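Local coordinates for putative ABC-transporter ATP-binding protein (Alicyclobacillus acidocaldarius, PDB 1Z47), which probably binds and hydrolyses ATP as the ATPase subunit of a putative sulfate ABC importer, at residues V304-K309 and S313-R318; W252-A255 and R260-V263; I246-V251 and E326-S331; A266-D271 and T348-F353; V224-F227 and E232-E235. One frame throughout, in Å; residues are numbered along the deposited sequence.

In the fold
Contact 5 comes first along the chain. It closes a short loop between the edge strand 223-228 of the nucleotide-binding domain and helix 230-235. The chain then leaves helix 240-245 and enters the C-terminal beta domain. Contact 3 opens there and spans a long loop to strand 324-330. Contacts 2 and 1 both lie within that loop, in series. Contact 4 joins 266-271 to 348-353, so its loop crosses that of contact 3 and also encloses contact 1. Contacts 2 and 4 meet through the paired strands 260-262 and 267-269. Contacts 1 and 3 share a sheet. R349 of contact 4 bridges to E235 of contact 5, tying the two domains together.

Contact 1 (V304-K309 and S313-R318); sequences VRSAFK and SACWIR
V304-K309 and S313-R318 are the two arms of an antiparallel beta hairpin within the five-stranded sheet of the C-terminal domain. A307 and A314 form a hydrogen-bonded pair; each N meets the other's O at 2.8 Å. The N of W316 reaches O of R305, also at 2.8 Å. V304 and R305 both face W316, which makes a classic beta bulge. The N of V304 holds W316 O at 2.8 Å, while the bond from R305 N to the same oxygen is weak. On the face shared by R305, A307, A314 and W316, the R305 side chain runs beside the indole and points the same way. Their planes are only 6° apart, and NH2 of R305 lies 3.9 Å from CZ3 of W316. A bend at chi2 (136°) turns the arginine along the ring. CB of A307 meets the ring edge in plane, 3.9 Å from CZ3 of W316. Beyond this backbone-bonded frame, R305 and K309 bring positive charge to the second subunit. There E207 and E211 of that subunit make salt bridges with K309 NZ, and the backbone O of its E211 accepts from R305 NH2.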
# COMPACT_ATOMS: atom_id res chain seq x y z
N VAL B 304 -13.45 -19.37 5.92
CA VAL B 304 -12.59 -19.86 4.87
C VAL B 304 -11.21 -19.81 5.49
O VAL B 304 -10.48 -20.80 5.50
CB VAL B 304 -12.65 -18.95 3.62
CG1 VAL B 304 -11.77 -19.51 2.53
CG2 VAL B 304 -14.09 -18.85 3.13
N ARG B 305 -10.84 -18.66 6.03
CA ARG B 305 -9.55 -18.55 6.69
C ARG B 305 -9.32 -17.21 7.37
O ARG B 305 -10.14 -16.30 7.25
CB ARG B 305 -8.40 -18.86 5.72
CG ARG B 305 -8.12 -17.84 4.68
CD ARG B 305 -6.64 -17.63 4.58
NE ARG B 305 -6.35 -16.42 3.82
CZ ARG B 305 -5.17 -15.80 3.82
NH1 ARG B 305 -4.16 -16.26 4.55
NH2 ARG B 305 -5.02 -14.70 3.10
N SER B 306 -8.22 -17.14 8.12
CA SER B 306 -7.83 -15.94 8.86
C SER B 306 -6.37 -15.59 8.57
O SER B 306 -5.59 -16.44 8.15
CB SER B 306 -8.03 -16.16 10.37
OG SER B 306 -9.35 -15.86 10.80
N ALA B 307 -6.03 -14.32 8.77
CA ALA B 307 -4.66 -13.84 8.56
C ALA B 307 -4.37 -12.78 9.63
O ALA B 307 -5.10 -11.81 9.77
CB ALA B 307 -4.49 -13.24 7.15
N PHE B 308 -3.30 -13.00 10.38
CA PHE B 308 -2.91 -12.08 11.42
C PHE B 308 -2.28 -10.84 10.79
O PHE B 308 -1.26 -10.95 10.11
CB PHE B 308 -1.90 -12.74 12.36
CG PHE B 308 -1.44 -11.85 13.47
CD1 PHE B 308 -2.33 -11.43 14.44
CD2 PHE B 308 -0.13 -11.37 13.50
CE1 PHE B 308 -1.94 -10.53 15.44
CE2 PHE B 308 0.27 -10.47 14.49
CZ PHE B 308 -0.63 -10.05 15.46
N LYS B 309 -2.84 -9.67 11.02
CA LYS B 309 -2.26 -8.48 10.40
C LYS B 309 -1.67 -7.47 11.38
O LYS B 309 -1.42 -6.32 11.03
CB LYS B 309 -3.29 -7.84 9.46
CG LYS B 309 -3.73 -8.81 8.34
CD LYS B 309 -4.46 -8.10 7.23
CE LYS B 309 -3.52 -7.21 6.44
NZ LYS B 309 -4.28 -6.41 5.45
N SER B 313 -6.90 -9.16 13.18
CA SER B 313 -6.86 -10.39 12.43
C SER B 313 -7.94 -10.31 11.34
O SER B 313 -9.09 -9.93 11.61
CB SER B 313 -7.13 -11.58 13.36
OG SER B 313 -7.04 -12.82 12.66
N ALA B 314 -7.58 -10.66 10.12
CA ALA B 314 -8.53 -10.62 9.03
C ALA B 314 -9.17 -11.99 8.92
O ALA B 314 -8.48 -13.01 8.90
CB ALA B 314 -7.84 -10.25 7.71
N CYS B 315 -10.49 -12.01 8.85
CA CYS B 315 -11.19 -13.27 8.73
C CYS B 315 -12.17 -13.28 7.55
O CYS B 315 -13.07 -12.44 7.47
CB CYS B 315 -11.93 -13.56 10.04
SG CYS B 315 -12.65 -15.23 10.10
N TRP B 316 -11.97 -14.21 6.63
CA TRP B 316 -12.86 -14.35 5.49
C TRP B 316 -13.85 -15.50 5.76
O TRP B 316 -13.44 -16.60 6.14
CB TRP B 316 -12.07 -14.64 4.21
CG TRP B 316 -11.32 -13.42 3.72
CD1 TRP B 316 -11.80 -12.43 2.90
CD2 TRP B 316 -10.00 -13.01 4.09
NE1 TRP B 316 -10.86 -11.43 2.74
CE2 TRP B 316 -9.74 -11.77 3.47
CE3 TRP B 316 -9.00 -13.58 4.91
CZ2 TRP B 316 -8.53 -11.08 3.63
CZ3 TRP B 316 -7.80 -12.89 5.07
CH2 TRP B 316 -7.58 -11.65 4.44
N ILE B 317 -15.13 -15.22 5.57
CA ILE B 317 -16.20 -16.21 5.78
C ILE B 317 -17.16 -16.26 4.58
O ILE B 317 -17.39 -15.26 3.90
CB ILE B 317 -17.01 -15.88 7.04
CG1 ILE B 317 -17.62 -14.49 6.91
CG2 ILE B 317 -16.10 -15.97 8.29
CD1 ILE B 317 -18.54 -14.08 8.04
N ARG B 318 -17.72 -17.45 4.34
CA ARG B 318 -18.67 -17.66 3.23
C ARG B 318 -20.04 -17.97 3.79
O ARG B 318 -20.22 -18.94 4.52
CB ARG B 318 -18.24 -18.84 2.38
CG ARG B 318 -19.16 -19.13 1.19
CD ARG B 318 -18.84 -20.48 0.58
NE ARG B 318 -17.40 -20.65 0.46
CZ ARG B 318 -16.65 -20.05 -0.46
NH1 ARG B 318 -15.34 -20.25 -0.49
NH2 ARG B 318 -17.22 -19.25 -1.36

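Contact 2 (W252-A255 and R260-V263)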
# COMPACT_ATOMS: atom_id res chain seq x y z
N TRP B 252 -22.80 -5.39 -1.11
CA TRP B 252 -23.69 -6.38 -1.70
C TRP B 252 -25.03 -5.77 -2.04
O TRP B 252 -25.42 -4.77 -1.47
CB TRP B 252 -23.96 -7.54 -0.74
CG TRP B 252 -22.78 -8.06 -0.07
CD1 TRP B 252 -22.39 -7.79 1.20
CD2 TRP B 252 -21.82 -8.99 -0.60
NE1 TRP B 252 -21.25 -8.50 1.50
CE2 TRP B 252 -20.88 -9.24 0.41
CE3 TRP B 252 -21.67 -9.62 -1.84
CZ2 TRP B 252 -19.80 -10.10 0.23
CZ3 TRP B 252 -20.59 -10.49 -2.02
CH2 TRP B 252 -19.68 -10.72 -0.99
N THR B 253 -25.73 -6.44 -2.95
CA THR B 253 -27.03 -5.96 -3.37
C THR B 253 -28.10 -6.67 -2.54
O THR B 253 -27.94 -7.84 -2.17
CB THR B 253 -27.28 -6.27 -4.87
OG1 THR B 253 -26.22 -5.68 -5.65
CG2 THR B 253 -28.63 -5.70 -5.34
N ARG B 254 -29.16 -5.95 -2.25
CA ARG B 254 -30.29 -6.51 -1.53
C ARG B 254 -31.49 -5.82 -2.11
O ARG B 254 -31.39 -4.69 -2.59
CB ARG B 254 -30.24 -6.23 0.00
CG ARG B 254 -29.18 -7.00 0.78
CD ARG B 254 -29.42 -8.48 0.87
NE ARG B 254 -28.42 -9.13 1.72
CZ ARG B 254 -27.25 -9.63 1.29
NH1 ARG B 254 -26.90 -9.56 0.01
NH2 ARG B 254 -26.44 -10.23 2.15
N ALA B 255 -32.63 -6.51 -2.12
CA ALA B 255 -33.87 -5.92 -2.64
C ALA B 255 -34.67 -5.51 -1.41
O ALA B 255 -34.70 -6.23 -0.42
CB ALA B 255 -34.67 -6.96 -3.47
N ARG B 260 -37.31 -2.93 4.52
CA ARG B 260 -36.05 -3.39 5.08
C ARG B 260 -35.31 -4.35 4.15
O ARG B 260 -35.87 -4.82 3.15
CB ARG B 260 -36.33 -4.11 6.41
CG ARG B 260 -37.16 -5.38 6.28
CD ARG B 260 -37.78 -5.82 7.62
NE ARG B 260 -38.45 -7.12 7.49
CZ ARG B 260 -39.76 -7.30 7.61
NH1 ARG B 260 -40.56 -6.28 7.89
NH2 ARG B 260 -40.29 -8.51 7.42
N ILE B 261 -34.03 -4.61 4.47
CA ILE B 261 -33.28 -5.59 3.73
C ILE B 261 -32.75 -6.57 4.77
O ILE B 261 -32.62 -6.23 5.94
CB ILE B 261 -32.11 -4.98 2.92
CG1 ILE B 261 -31.20 -4.16 3.84
CG2 ILE B 261 -32.67 -4.15 1.78
CD1 ILE B 261 -29.88 -3.73 3.16
N GLU B 262 -32.48 -7.80 4.35
CA GLU B 262 -31.99 -8.83 5.26
C GLU B 262 -30.48 -9.03 5.14
O GLU B 262 -29.99 -9.46 4.10
CB GLU B 262 -32.70 -10.16 4.97
CG GLU B 262 -33.85 -10.05 3.96
CD GLU B 262 -33.37 -9.98 2.49
OE1 GLU B 262 -32.72 -8.98 2.10
OE2 GLU B 262 -33.66 -10.94 1.73
N VAL B 263 -29.77 -8.72 6.21
CA VAL B 263 -28.32 -8.85 6.24
C VAL B 263 -27.92 -9.71 7.44
O VAL B 263 -28.07 -9.30 8.59
CB VAL B 263 -27.64 -7.45 6.32
CG1 VAL B 263 -26.15 -7.58 6.22
CG2 VAL B 263 -28.17 -6.56 5.20
O HOH W 1 -32.38 -9.24 -0.99
O HOH W 2 -35.75 -7.82 1.70
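R254 and I261 cross at about a right angle. CB of R254 is 3.7 Å from CG2 of I261, and CG of R254 comes near CD1. The chain of R254 then bends at chi2 (-68°), which brings its guanidinium over to the backbone of E262. NE of R254 gives a hydrogen bond of 2.9 Å to O of E262. The acceptor lies in the guanidinium plane, while the donor is tilted 26° from the carbonyl plane. NH1 of R254 turns back to O of T253 at 3.0 Å, and it also makes a salt bridge with E323. The E262 carboxylate stands nearly perpendicular to the guanidinium. OE1 of E262 approaches CD of R254 at 3.6 Å without forming a salt bridge. Water 1 links A255 N to E262 OE1, and water 2 donates to A255 O and, weakly, to R260 O. No direct backbone hydrogen bond joins the two strands. Strand 250-255 and strand 260-262 are joined by the arginine, by I261 packing and by water. CB and CG of R254 pack on I261, CD already lies beside the oxygens of E262, NE bonds to E262 O, and NH1 serves T253 O and E323.

Contact 3 (I246-V251 and E326-S331)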
# COMPACT_ATOMS: atom_id res chain seq x y z
N ILE B 246 -13.20 4.52 -0.46
CA ILE B 246 -12.47 4.97 0.74
C ILE B 246 -12.65 3.91 1.83
O ILE B 246 -13.77 3.41 2.04
CB ILE B 246 -13.04 6.30 1.30
CG1 ILE B 246 -13.04 7.37 0.22
CG2 ILE B 246 -12.22 6.75 2.51
CD1 ILE B 246 -11.76 7.51 -0.48
N GLY B 247 -11.57 3.57 2.52
CA GLY B 247 -11.64 2.56 3.56
C GLY B 247 -11.90 1.23 2.89
O GLY B 247 -11.85 1.12 1.67
N GLU B 248 -12.17 0.22 3.70
CA GLU B 248 -12.43 -1.11 3.18
C GLU B 248 -13.91 -1.40 3.32
O GLU B 248 -14.58 -0.84 4.20
CB GLU B 248 -11.59 -2.12 3.96
CG GLU B 248 -10.10 -1.98 3.60
CD GLU B 248 -9.18 -2.76 4.51
OE1 GLU B 248 -8.70 -2.17 5.51
OE2 GLU B 248 -8.93 -3.95 4.22
N SER B 249 -14.44 -2.27 2.46
CA SER B 249 -15.87 -2.55 2.55
C SER B 249 -16.32 -3.85 1.94
O SER B 249 -15.65 -4.43 1.09
CB SER B 249 -16.68 -1.41 1.93
OG SER B 249 -16.26 -1.13 0.59
N ASN B 250 -17.46 -4.32 2.43
CA ASN B 250 -18.12 -5.49 1.89
C ASN B 250 -19.29 -4.76 1.22
O ASN B 250 -19.92 -3.91 1.85
CB ASN B 250 -18.63 -6.41 3.00
CG ASN B 250 -17.50 -7.18 3.68
OD1 ASN B 250 -17.02 -8.21 3.17
ND2 ASN B 250 -17.05 -6.67 4.82
N VAL B 251 -19.55 -5.03 -0.05
CA VAL B 251 -20.64 -4.36 -0.73
C VAL B 251 -21.50 -5.41 -1.40
O VAL B 251 -21.00 -6.26 -2.16
CB VAL B 251 -20.10 -3.39 -1.83
CG1 VAL B 251 -21.26 -2.59 -2.42
CG2 VAL B 251 -19.02 -2.46 -1.24
N GLU B 326 -15.37 -10.20 4.31
CA GLU B 326 -14.11 -9.97 5.01
C GLU B 326 -14.47 -9.26 6.30
O GLU B 326 -15.18 -8.26 6.31
CB GLU B 326 -13.14 -9.08 4.21
CG GLU B 326 -11.81 -8.88 4.96
CD GLU B 326 -10.75 -8.10 4.19
OE1 GLU B 326 -10.91 -7.93 2.96
OE2 GLU B 326 -9.76 -7.67 4.81
N VAL B 327 -13.99 -9.82 7.40
CA VAL B 327 -14.27 -9.28 8.72
C VAL B 327 -12.94 -9.03 9.45
O VAL B 327 -12.01 -9.82 9.31
CB VAL B 327 -15.11 -10.29 9.56
CG1 VAL B 327 -15.31 -9.74 10.99
CG2 VAL B 327 -16.48 -10.55 8.86
N HIS B 328 -12.88 -7.96 10.22
CA HIS B 328 -11.67 -7.64 10.98
C HIS B 328 -11.96 -7.82 12.47
O HIS B 328 -12.79 -7.11 13.03
CB HIS B 328 -11.21 -6.20 10.69
CG HIS B 328 -10.65 -6.03 9.31
ND1 HIS B 328 -10.19 -4.81 8.84
CD2 HIS B 328 -10.45 -6.92 8.30
CE1 HIS B 328 -9.73 -4.97 7.61
NE2 HIS B 328 -9.87 -6.24 7.26
N VAL B 329 -11.30 -8.77 13.12
CA VAL B 329 -11.52 -8.97 14.56
C VAL B 329 -10.28 -8.52 15.34
O VAL B 329 -9.17 -8.61 14.83
CB VAL B 329 -11.82 -10.43 14.89
CG1 VAL B 329 -13.06 -10.89 14.12
CG2 VAL B 329 -10.64 -11.31 14.54
N PRO B 330 -10.45 -8.04 16.59
CA PRO B 330 -9.33 -7.58 17.42
C PRO B 330 -8.17 -8.57 17.55
O PRO B 330 -8.37 -9.78 17.50
CB PRO B 330 -10.00 -7.30 18.77
CG PRO B 330 -11.17 -8.24 18.78
CD PRO B 330 -11.70 -8.08 17.37
N SER B 331 -6.95 -8.05 17.68
CA SER B 331 -5.77 -8.90 17.82
C SER B 331 -6.00 -9.93 18.92
O SER B 331 -5.51 -11.06 18.86
CB SER B 331 -4.54 -8.07 18.16
OG SER B 331 -4.24 -7.16 17.12
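The backbones of I246-V251 and E326-S331 do not pair: even N250 and E326, the nearest residues, have CA atoms 6.8 Å apart. The side chain of N250 spans the gap. OD1 of N250 takes the N-H of E326 N at 2.8 Å, in the carbonyl plane and on a lone pair. ND2 of N250 gives a bond of 2.9 Å to O of E326. Both bonds are close to straight, and together they fix the rotation of the amide. ND2 also bonds to O of V284. Two residues earlier, E248 extends its chain towards H328. OE2 of E248 lies 3.6 Å from CE1 of H328, at the ring edge, with carboxylate and ring planes 63° apart. NE2 of H328 gives a hydrogen bond of 2.8 Å to OE2 of E326, which it meets from above the carboxylate plane. OE2 of E248 and OE2 of E326 are 3.9 Å apart, so the histidine may ease the closeness of two like charges. Y312 stacks on the H328 ring. The contact joins the chain between helix 240-245 and strand 250-255 to strand 324-330, the edge of the five-stranded sheet, beside P286.

Contact 4 (A266-D271 and T348-F353); sequences AALPVD and TRWFIF
L268 reaches across to W350 and I352. CB of L268 lies 4.4 Å from CD1 of I352. CG of L268 sits 3.9 Å above the plane of the W350 indole, over its centre, with CE2 among its nearest atoms. CD2 of L268 takes the five-membered ring of W350: it is 3.8 Å from that ring's centroid and only 6° off the normal. This is a CH-pi contact over the face. In W350, chi1 (60°) and chi2 (86°) together turn that face to L268. CD1 of I352 also meets O of P269, at 3.9 Å. At the edge of the indole, in plane, water 3 accepts from NE1 of W350 at 3.0 Å. The same water lies very close to O of P269, and that link is doubtful. L268 also packs on V263 and V282, while I352 touches I261 and V280. The small sheet of 260-262 and 267-269 is thereby laid against the three-stranded sheet that ends in 351-354. The contact is mainly apolar. Dispersion and CH-pi attraction hold the leucine to the ring face, and a water accepts the indole N-H at the ring edge.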
# COMPACT_ATOMS: atom_id res chain seq x y z
N ALA B 266 -30.49 -10.31 10.05
CA ALA B 266 -30.86 -9.05 10.68
C ALA B 266 -31.61 -8.23 9.66
O ALA B 266 -31.27 -8.22 8.48
CB ALA B 266 -29.61 -8.31 11.13
N ALA B 267 -32.66 -7.55 10.11
CA ALA B 267 -33.46 -6.71 9.25
C ALA B 267 -32.98 -5.28 9.40
O ALA B 267 -33.16 -4.67 10.44
CB ALA B 267 -34.94 -6.80 9.63
N LEU B 268 -32.35 -4.76 8.36
CA LEU B 268 -31.85 -3.39 8.39
C LEU B 268 -32.92 -2.52 7.78
O LEU B 268 -33.31 -2.71 6.63
CB LEU B 268 -30.55 -3.28 7.57
CG LEU B 268 -29.27 -3.88 8.15
CD1 LEU B 268 -29.47 -5.31 8.63
CD2 LEU B 268 -28.18 -3.82 7.08
N PRO B 269 -33.44 -1.55 8.55
CA PRO B 269 -34.49 -0.69 8.00
C PRO B 269 -33.91 0.14 6.89
O PRO B 269 -32.74 0.52 6.94
CB PRO B 269 -34.88 0.18 9.19
CG PRO B 269 -33.57 0.33 9.92
CD PRO B 269 -33.08 -1.11 9.91
N VAL B 270 -34.75 0.42 5.90
CA VAL B 270 -34.37 1.21 4.74
C VAL B 270 -35.13 2.51 4.80
O VAL B 270 -36.31 2.55 5.15
CB VAL B 270 -34.76 0.49 3.42
CG1 VAL B 270 -34.52 1.41 2.24
CG2 VAL B 270 -33.96 -0.80 3.29
N ASP B 271 -34.46 3.59 4.42
CA ASP B 271 -35.12 4.89 4.41
C ASP B 271 -36.39 4.80 3.58
O ASP B 271 -36.39 4.26 2.48
CB ASP B 271 -34.21 5.94 3.77
CG ASP B 271 -34.87 7.31 3.72
OD1 ASP B 271 -34.75 8.08 4.71
OD2 ASP B 271 -35.53 7.60 2.71
N THR B 348 -22.80 -4.34 12.78
CA THR B 348 -23.03 -3.27 13.75
C THR B 348 -23.22 -1.86 13.16
O THR B 348 -23.87 -1.03 13.78
CB THR B 348 -21.90 -3.20 14.83
OG1 THR B 348 -20.66 -2.82 14.22
CG2 THR B 348 -21.74 -4.55 15.51
N ARG B 349 -22.61 -1.58 12.01
CA ARG B 349 -22.75 -0.27 11.35
C ARG B 349 -22.78 -0.58 9.85
O ARG B 349 -22.20 -1.59 9.42
CB ARG B 349 -21.58 0.65 11.67
CG ARG B 349 -21.47 1.01 13.15
CD ARG B 349 -20.13 1.65 13.52
NE ARG B 349 -19.87 2.86 12.74
CZ ARG B 349 -18.80 3.64 12.89
NH1 ARG B 349 -17.88 3.33 13.81
NH2 ARG B 349 -18.64 4.71 12.13
N TRP B 350 -23.42 0.30 9.09
CA TRP B 350 -23.56 0.09 7.64
C TRP B 350 -24.03 1.34 6.93
O TRP B 350 -24.44 2.34 7.55
CB TRP B 350 -24.58 -1.03 7.38
CG TRP B 350 -25.98 -0.74 7.92
CD1 TRP B 350 -26.97 -0.04 7.29
CD2 TRP B 350 -26.47 -1.04 9.24
NE1 TRP B 350 -28.05 0.11 8.14
CE2 TRP B 350 -27.77 -0.49 9.34
CE3 TRP B 350 -25.94 -1.72 10.34
CZ2 TRP B 350 -28.54 -0.59 10.51
CZ3 TRP B 350 -26.71 -1.81 11.51
CH2 TRP B 350 -27.99 -1.25 11.57
N PHE B 351 -23.96 1.28 5.60
CA PHE B 351 -24.42 2.34 4.73
C PHE B 351 -25.37 1.60 3.77
O PHE B 351 -25.24 0.39 3.56
CB PHE B 351 -23.29 2.93 3.87
CG PHE B 351 -22.19 3.60 4.67
CD1 PHE B 351 -20.86 3.27 4.45
CD2 PHE B 351 -22.50 4.60 5.60
CE1 PHE B 351 -19.82 3.92 5.15
CE2 PHE B 351 -21.48 5.26 6.31
CZ PHE B 351 -20.13 4.92 6.08
N ILE B 352 -26.31 2.34 3.20
CA ILE B 352 -27.25 1.77 2.23
C ILE B 352 -27.43 2.81 1.14
O ILE B 352 -27.79 3.96 1.40
CB ILE B 352 -28.62 1.42 2.87
CG1 ILE B 352 -28.43 0.35 3.93
CG2 ILE B 352 -29.60 0.88 1.78
CD1 ILE B 352 -29.70 -0.12 4.61
N PHE B 353 -27.13 2.43 -0.10
CA PHE B 353 -27.28 3.34 -1.22
C PHE B 353 -28.12 2.64 -2.29
O PHE B 353 -28.02 1.44 -2.47
CB PHE B 353 -25.94 3.68 -1.88
CG PHE B 353 -25.04 4.54 -1.05
CD1 PHE B 353 -24.13 3.97 -0.17
CD2 PHE B 353 -25.07 5.93 -1.18
CE1 PHE B 353 -23.25 4.77 0.55
CE2 PHE B 353 -24.20 6.74 -0.46
CZ PHE B 353 -23.29 6.16 0.41
O HOH W 3 -30.70 1.55 7.96

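Contact 5 (V224-F227 and E232-E235); sequences VEQF and EVYE
Q226 and V233 carry this contact, with E232 at its margin. Q226 lies on the edge strand 223-228 of the nucleotide-binding domain, and V233 on the short helix 230-235 that follows. The glutamine leaves its strand with CG anti to the backbone N (chi1 174°) and stays extended, so its amide reaches the helix. There it crosses the valine obliquely. CG1 of V233 touches CD of Q226 at 3.9 Å and CG of Q226 at 4.0 Å; OE1 of Q226 is 4.1 Å from the same methyl. The amide end is held elsewhere. OE1 of Q226 accepts from the backbone N of G238, and NE2 of Q226 makes a weak bond to O of K236. NE2 of Q226 also gives a hydrogen bond of 2.7 Å to water 4. That water has a weak bond of 3.3 Å to OE2 of E232, whose carboxylate bonds to N of T229 as well. V242 of helix 240-245 packs on both Q226 and V233. The stem and amide carbon of the glutamine thus pack on a valine methyl, while bonds outside the segments fix the amide's orientation and a water makes a weak polar link to E232.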
# COMPACT_ATOMS: atom_id res chain seq x y z
N VAL B 224 -16.31 15.12 -9.87
CA VAL B 224 -16.00 15.15 -8.46
C VAL B 224 -17.14 14.47 -7.70
O VAL B 224 -18.28 14.94 -7.71
CB VAL B 224 -15.88 16.60 -7.96
CG1 VAL B 224 -15.68 16.64 -6.48
CG2 VAL B 224 -14.74 17.28 -8.68
N GLU B 225 -16.85 13.36 -7.05
CA GLU B 225 -17.85 12.62 -6.29
C GLU B 225 -18.05 13.28 -4.94
O GLU B 225 -19.18 13.37 -4.45
CB GLU B 225 -17.39 11.17 -6.09
CG GLU B 225 -17.27 10.38 -7.39
CD GLU B 225 -18.61 9.88 -7.88
OE1 GLU B 225 -19.39 9.42 -7.03
OE2 GLU B 225 -18.88 9.92 -9.10
N GLN B 226 -16.96 13.73 -4.33
CA GLN B 226 -17.04 14.39 -3.03
C GLN B 226 -15.72 15.11 -2.75
O GLN B 226 -14.68 14.76 -3.30
CB GLN B 226 -17.37 13.38 -1.92
CG GLN B 226 -17.34 13.94 -0.49
CD GLN B 226 -18.02 13.05 0.53
OE1 GLN B 226 -18.12 11.83 0.37
NE2 GLN B 226 -18.48 13.66 1.61
N PHE B 227 -15.78 16.12 -1.91
CA PHE B 227 -14.60 16.90 -1.55
C PHE B 227 -14.77 17.18 -0.07
O PHE B 227 -15.58 18.02 0.32
CB PHE B 227 -14.58 18.18 -2.39
CG PHE B 227 -13.35 19.03 -2.19
CD1 PHE B 227 -12.10 18.44 -1.97
CD2 PHE B 227 -13.44 20.42 -2.26
CE1 PHE B 227 -10.95 19.23 -1.81
CE2 PHE B 227 -12.30 21.22 -2.10
CZ PHE B 227 -11.05 20.62 -1.87
N GLU B 232 -14.79 12.99 6.92
CA GLU B 232 -15.98 13.22 6.13
C GLU B 232 -16.17 12.13 5.07
O GLU B 232 -17.20 11.44 5.06
CB GLU B 232 -15.92 14.61 5.48
CG GLU B 232 -16.39 15.71 6.45
CD GLU B 232 -16.15 17.13 5.97
OE1 GLU B 232 -16.56 18.06 6.71
OE2 GLU B 232 -15.56 17.34 4.89
N VAL B 233 -15.17 11.94 4.21
CA VAL B 233 -15.30 10.94 3.15
C VAL B 233 -15.40 9.50 3.65
O VAL B 233 -15.99 8.67 2.97
CB VAL B 233 -14.15 11.04 2.12
CG1 VAL B 233 -14.24 12.38 1.41
CG2 VAL B 233 -12.79 10.86 2.80
N TYR B 234 -14.87 9.22 4.84
CA TYR B 234 -14.92 7.87 5.41
C TYR B 234 -16.22 7.57 6.16
O TYR B 234 -16.81 6.50 6.00
CB TYR B 234 -13.74 7.64 6.37
CG TYR B 234 -13.62 6.22 6.91
CD1 TYR B 234 -12.76 5.28 6.31
CD2 TYR B 234 -14.33 5.82 8.03
CE1 TYR B 234 -12.62 3.99 6.83
CE2 TYR B 234 -14.20 4.53 8.55
CZ TYR B 234 -13.35 3.62 7.96
OH TYR B 234 -13.21 2.37 8.51
N GLU B 235 -16.64 8.51 7.01
CA GLU B 235 -17.84 8.30 7.81
C GLU B 235 -19.14 8.77 7.15
O GLU B 235 -20.20 8.22 7.43
CB GLU B 235 -17.67 8.96 9.18
CG GLU B 235 -16.50 8.38 9.99
CD GLU B 235 -16.74 6.96 10.49
OE1 GLU B 235 -17.48 6.19 9.84
OE2 GLU B 235 -16.16 6.60 11.54
O HOH W 4 -17.68 15.92 2.78